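Local coordinates for protein cytokinin riboside 5'-monophosphate phosphoribohydrolase (Corynebacterium glutamicum, PDB 5WQ3) that belongs to the LOG family of the SLOG clan and has a Rossmann-like alpha/beta fold built round a parallel sheet, at residues L111-N116 with L139-D144; C168-F173 with T201-G206. All coordinates share one frame; numbering follows the deposited sequence.

Contact 1 (L111-N116 with L139-D144); sequences LMEAPN and LNPYVD
The Tyr142 ring presents its edge to Glu113: the carboxylate carbon CD lies in the ring plane, and Glu113 CG comes within 3.6 Å of Tyr142 CD2 near that same plane. The carboxylate stands nearly upright to the ring, the two planes 82° apart. The amide of Asn140 meets Glu113 differently, its CG lying 3.8 Å from both CB and CG of the glutamate. This packing joins the first turn of helix 113-121 to the loop that leads into strand 145-149, the outermost of the Rossmann-like sheet on that side within this chain. Glu113 runs extended, with CG anti to the backbone N (chi1 178°), which lays its CG against both the edge of the Tyr142 ring and the amide of Asn140. One carboxylate oxygen, OE2, reaches Pro141 CD at 3.4 Å; the other, OE1, is hydrogen-bonded to Tyr86 of helix 84-98.

The loop bends in a type I turn from Asn140 to Val143. Within it Asn140 OD1 accepts from the backbone N of Tyr142 at 2.9 Å, an Asx turn that fixes the rotation of the amide and aims ND2 at the helix. Both asparagines are buried, and their polar atoms are well supplied: Asn140 ND2 also donates to Gly108 O, while Asn116 ND2 is bonded to Ser126 OG and Val127 O, and Asn116 OD1 to Thr105 OG1. Across the contact, Asn140 ND2 donates to Asn116 OD1 over 3.0 Å in an almost straight bond (169°), with the acceptor in the donor's amide plane but the donor tilted out of the carbonyl plane of Asn116.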
loop_
_atom_site.group_PDB
_atom_site.type_symbol
_atom_site.label_atom_id
_atom_site.label_comp_id
_atom_site.label_asym_id
_atom_site.label_seq_id
_atom_site.Cartn_x
_atom_site.Cartn_y
_atom_site.Cartn_z
ATOM N N LEU C 111 53.687 -17.192 3.611
ATOM C CA LEU C 111 55.001 -17.833 3.662
ATOM C C LEU C 111 55.044 -19.064 4.546
ATOM O O LEU C 111 56.112 -19.661 4.712
ATOM C CB LEU C 111 56.069 -16.832 4.039
ATOM C CG LEU C 111 56.130 -15.600 3.178
ATOM C CD1 LEU C 111 57.270 -14.733 3.625
ATOM C CD2 LEU C 111 56.294 -15.974 1.712
ATOM N N MET C 112 53.889 -19.489 5.083
ATOM C CA MET C 112 53.765 -20.856 5.553
ATOM C C MET C 112 53.398 -21.825 4.436
ATOM O O MET C 112 53.935 -22.942 4.357
ATOM C CB MET C 112 52.721 -20.939 6.650
ATOM C CG MET C 112 53.053 -20.119 7.903
ATOM S SD MET C 112 51.702 -20.280 9.094
ATOM C CE MET C 112 50.770 -18.827 8.609
ATOM N N GLU C 113 52.456 -21.444 3.574
ATOM C CA GLU C 113 52.098 -22.309 2.493
ATOM C C GLU C 113 53.245 -22.521 1.518
ATOM O O GLU C 113 53.308 -23.555 0.902
ATOM C CB GLU C 113 50.934 -21.706 1.715
ATOM C CG GLU C 113 50.467 -22.487 0.509
ATOM C CD GLU C 113 49.404 -21.773 -0.241
ATOM O OE1 GLU C 113 49.725 -20.732 -0.878
ATOM O OE2 GLU C 113 48.256 -22.240 -0.164
ATOM N N ALA C 114 54.069 -21.513 1.282
ATOM C CA ALA C 114 55.094 -21.622 0.260
ATOM C C ALA C 114 56.056 -22.834 0.503
ATOM O O ALA C 114 56.286 -23.678 -0.371
ATOM C CB ALA C 114 55.860 -20.299 0.136
ATOM N N PRO C 115 56.546 -22.973 1.732
ATOM C CA PRO C 115 57.496 -24.075 1.843
ATOM C C PRO C 115 56.740 -25.365 1.876
ATOM O O PRO C 115 57.335 -26.383 1.547
ATOM C CB PRO C 115 58.250 -23.794 3.192
ATOM C CG PRO C 115 57.562 -22.631 3.800
ATOM C CD PRO C 115 56.709 -21.953 2.785
ATOM N N ASN C 116 55.444 -25.350 2.215
ATOM C CA ASN C 116 54.672 -26.638 2.224
ATOM C C ASN C 116 54.505 -27.068 0.732
ATOM O O ASN C 116 54.667 -28.223 0.350
ATOM C CB ASN C 116 53.280 -26.507 2.852
ATOM C CG ASN C 116 53.273 -26.471 4.360
ATOM O OD1 ASN C 116 52.697 -25.558 4.951
ATOM N ND2 ASN C 116 53.846 -27.472 4.999
ATOM N N LEU C 139 43.791 -25.660 7.094
ATOM C CA LEU C 139 45.184 -25.846 6.725
ATOM C C LEU C 139 45.330 -25.537 5.259
ATOM O O LEU C 139 44.388 -25.666 4.542
ATOM C CB LEU C 139 45.580 -27.278 6.964
ATOM C CG LEU C 139 45.620 -27.621 8.428
ATOM C CD1 LEU C 139 45.917 -29.105 8.585
ATOM C CD2 LEU C 139 46.668 -26.758 9.072
ATOM N N ASN C 140 46.512 -25.151 4.795
ATOM C CA ASN C 140 46.677 -24.853 3.365
ATOM C C ASN C 140 46.632 -26.176 2.571
ATOM O O ASN C 140 46.757 -27.254 3.157
ATOM C CB ASN C 140 47.925 -23.985 3.111
ATOM C CG ASN C 140 49.234 -24.763 3.263
ATOM O OD1 ASN C 140 49.454 -25.770 2.580
ATOM N ND2 ASN C 140 50.109 -24.290 4.164
ATOM N N PRO C 141 46.372 -26.121 1.253
ATOM C CA PRO C 141 46.156 -27.401 0.530
ATOM C C PRO C 141 47.429 -28.242 0.282
ATOM O O PRO C 141 47.335 -29.365 -0.229
ATOM C CB PRO C 141 45.600 -26.945 -0.808
ATOM C CG PRO C 141 46.150 -25.571 -0.995
ATOM C CD PRO C 141 46.207 -24.954 0.380
ATOM N N TYR C 142 48.607 -27.721 0.643
ATOM C CA TYR C 142 49.826 -28.464 0.457
ATOM C C TYR C 142 50.321 -29.205 1.699
ATOM O O TYR C 142 51.410 -29.799 1.706
ATOM C CB TYR C 142 50.878 -27.535 -0.068
ATOM C CG TYR C 142 50.493 -26.864 -1.370
ATOM C CD1 TYR C 142 50.508 -27.558 -2.594
ATOM C CD2 TYR C 142 50.110 -25.540 -1.389
ATOM C CE1 TYR C 142 50.163 -26.914 -3.777
ATOM C CE2 TYR C 142 49.771 -24.886 -2.574
ATOM C CZ TYR C 142 49.819 -25.565 -3.752
ATOM O OH TYR C 142 49.458 -24.856 -4.869
ATOM N N VAL C 143 49.515 -29.199 2.744
ATOM C CA VAL C 143 49.852 -29.869 3.940
ATOM C C VAL C 143 49.449 -31.291 3.798
ATOM O O VAL C 143 48.261 -31.572 3.651
ATOM C CB VAL C 143 49.111 -29.252 5.136
ATOM C CG1 VAL C 143 49.187 -30.130 6.381
ATOM C CG2 VAL C 143 49.665 -27.884 5.427
ATOM N N ASP C 144 50.382 -32.212 3.948
ATOM C CA ASP C 144 50.041 -33.603 3.787
ATOM C C ASP C 144 49.972 -34.363 5.116
ATOM O O ASP C 144 49.481 -35.499 5.135
ATOM C CB ASP C 144 50.984 -34.254 2.763
ATOM C CG ASP C 144 50.807 -33.677 1.355
ATOM O OD1 ASP C 144 49.795 -32.980 1.105
ATOM O OD2 ASP C 144 51.676 -33.917 0.486
#

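Contact 2 (C168-F173 with T201-G206); sequences CLPGGF and TEFWAG
Cys168, at the end of strand 166-168, directs its CB to Trp204, where CZ2 of the indole lies 3.9 Å away. At Leu169 it is the backbone that touches: the carbonyl O sits at the indole edge, near its plane, 3.4 Å from Trp204 CZ2. Pro170 then supplies the main apolar contact, a CH-pi interaction in which its CB stands 3.7 Å from the centroid of the Phe203 ring and only 5° off the ring normal. With CG anti to its backbone N (chi1 177°), Phe203 lays one ring face on Pro170. Gly171 follows at the rim of the same ring, its O near the ring plane and 3.6 Å from Phe203 CZ. The two aromatic residues also touch each other, Phe203 CD2 lying 3.5 Å above the plane of the Trp204 ring, toward its rim.

Glycines 171 and 172 belong to the PGGxGT signature of the LOG family, and Gly172 occupies the N-cap position of helix 173-188. The contact thus joins the loop between strand 166-168 and that helix to the first turn of helix 201-216. Trp204 also packs on Leu176 and Leu179 of helix 173-188 and Leu198 of strand 196-199, while Pro170 and Phe203 both meet Tyr85 of helix 84-98.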
loop_
_atom_site.group_PDB
_atom_site.type_symbol
_atom_site.label_atom_id
_atom_site.label_comp_id
_atom_site.label_asym_id
_atom_site.label_seq_id
_atom_site.Cartn_x
_atom_site.Cartn_y
_atom_site.Cartn_z
ATOM N N CYS C 168 63.510 -18.788 9.400
ATOM C CA CYS C 168 62.486 -17.739 9.410
ATOM C C CYS C 168 62.588 -16.923 8.158
ATOM O O CYS C 168 63.543 -16.159 8.000
ATOM C CB CYS C 168 62.701 -16.836 10.616
ATOM S SG CYS C 168 62.485 -17.656 12.227
ATOM N N LEU C 169 61.632 -17.127 7.256
ATOM C CA LEU C 169 61.355 -16.173 6.200
ATOM C C LEU C 169 60.845 -14.868 6.827
ATOM O O LEU C 169 60.522 -14.785 8.057
ATOM C CB LEU C 169 60.397 -16.739 5.163
ATOM C CG LEU C 169 60.769 -18.033 4.393
ATOM C CD1 LEU C 169 59.614 -18.768 3.765
ATOM C CD2 LEU C 169 61.751 -17.701 3.278
ATOM N N PRO C 170 60.847 -13.797 6.024
ATOM C CA PRO C 170 60.339 -12.559 6.563
ATOM C C PRO C 170 58.934 -12.710 7.128
ATOM O O PRO C 170 58.105 -13.448 6.580
ATOM C CB PRO C 170 60.333 -11.626 5.337
ATOM C CG PRO C 170 61.489 -12.116 4.537
ATOM C CD PRO C 170 61.365 -13.619 4.649
ATOM N N GLY C 171 58.701 -12.060 8.263
ATOM C CA GLY C 171 57.405 -12.086 8.866
ATOM C C GLY C 171 57.193 -11.091 9.968
ATOM O O GLY C 171 58.095 -10.356 10.320
ATOM N N GLY C 172 55.992 -11.153 10.567
ATOM C CA GLY C 172 55.589 -10.240 11.596
ATOM C C GLY C 172 55.745 -10.838 12.971
ATOM O O GLY C 172 56.737 -11.490 13.266
ATOM N N PHE C 173 54.764 -10.588 13.832
ATOM C CA PHE C 173 54.956 -10.768 15.238
ATOM C C PHE C 173 54.918 -12.275 15.600
ATOM O O PHE C 173 55.596 -12.693 16.542
ATOM C CB PHE C 173 53.872 -10.025 16.019
ATOM C CG PHE C 173 53.988 -8.546 16.017
ATOM C CD1 PHE C 173 55.216 -7.880 15.931
ATOM C CD2 PHE C 173 52.883 -7.814 16.204
ATOM C CE1 PHE C 173 55.268 -6.492 15.995
ATOM C CE2 PHE C 173 52.927 -6.466 16.304
ATOM C CZ PHE C 173 54.118 -5.792 16.180
ATOM N N THR C 201 68.300 -10.621 3.760
ATOM C CA THR C 201 69.344 -9.923 4.465
ATOM C C THR C 201 68.888 -8.506 4.713
ATOM O O THR C 201 69.159 -7.945 5.721
ATOM C CB THR C 201 70.661 -9.863 3.684
ATOM O OG1 THR C 201 70.390 -9.515 2.330
ATOM C CG2 THR C 201 71.410 -11.137 3.783
ATOM N N GLU C 202 68.227 -7.938 3.730
ATOM C CA GLU C 202 67.771 -6.575 3.821
ATOM C C GLU C 202 66.627 -6.477 4.806
ATOM O O GLU C 202 66.567 -5.567 5.566
ATOM C CB GLU C 202 67.334 -6.071 2.465
ATOM C CG GLU C 202 68.413 -5.320 1.733
ATOM C CD GLU C 202 68.045 -4.997 0.303
ATOM O OE1 GLU C 202 66.964 -4.450 0.063
ATOM O OE2 GLU C 202 68.849 -5.291 -0.587
ATOM N N PHE C 203 65.742 -7.445 4.780
ATOM C CA PHE C 203 64.628 -7.448 5.704
ATOM C C PHE C 203 65.090 -7.491 7.148
ATOM O O PHE C 203 64.691 -6.720 7.938
ATOM C CB PHE C 203 63.647 -8.559 5.392
ATOM C CG PHE C 203 62.525 -8.648 6.368
ATOM C CD1 PHE C 203 61.389 -7.932 6.183
ATOM C CD2 PHE C 203 62.624 -9.443 7.476
ATOM C CE1 PHE C 203 60.376 -8.004 7.081
ATOM C CE2 PHE C 203 61.597 -9.517 8.370
ATOM C CZ PHE C 203 60.489 -8.787 8.178
ATOM N N TRP C 204 66.002 -8.378 7.450
ATOM C CA TRP C 204 66.404 -8.655 8.816
ATOM C C TRP C 204 67.477 -7.755 9.359
ATOM O O TRP C 204 67.729 -7.745 10.572
ATOM C CB TRP C 204 66.834 -10.111 8.904
ATOM C CG TRP C 204 65.703 -11.108 8.716
ATOM C CD1 TRP C 204 65.507 -11.931 7.660
ATOM C CD2 TRP C 204 64.701 -11.461 9.702
ATOM N NE1 TRP C 204 64.382 -12.786 7.909
ATOM C CE2 TRP C 204 63.892 -12.493 9.152
ATOM C CE3 TRP C 204 64.406 -10.990 10.996
ATOM C CZ2 TRP C 204 62.770 -13.024 9.833
ATOM C CZ3 TRP C 204 63.297 -11.540 11.677
ATOM C CH2 TRP C 204 62.504 -12.537 11.095
ATOM N N ALA C 205 68.135 -6.967 8.492
ATOM C CA ALA C 205 69.387 -6.305 8.929
ATOM C C ALA C 205 69.179 -5.436 10.173
ATOM O O ALA C 205 69.957 -5.457 11.108
ATOM C CB ALA C 205 70.070 -5.455 7.775
ATOM N N GLY C 206 68.124 -4.655 10.186
ATOM C CA GLY C 206 67.934 -3.727 11.286
ATOM C C GLY C 206 67.640 -4.407 12.604
ATOM O O GLY C 206 68.035 -3.921 13.674
#

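In the fold
The two contacts follow one another along the chain, contact 1 closing before contact 2 opens, and their centres lie about 20 Å apart. Both involve loops of one parallel sheet. Contact 1 belongs to the side of strands 102-105, 126-131 and 145-149, contact 2 to that of strands 166-168 and 196-199, with strand 70-74 between the two groups. They meet where Leu111 CD1 packs 3.3 Å from Pro170 O and Leu111 O lies 3.7 Å from Leu169 CD1. Helix 84-98 is a shared neighbour: Tyr85 meets Leu111 of contact 1 and Pro170 and Phe203 of contact 2, and Tyr86 serves contact 1. Leu111 thus links the loop before helix 113-121 to the loop after strand 166-168, across the position of strand 70-74.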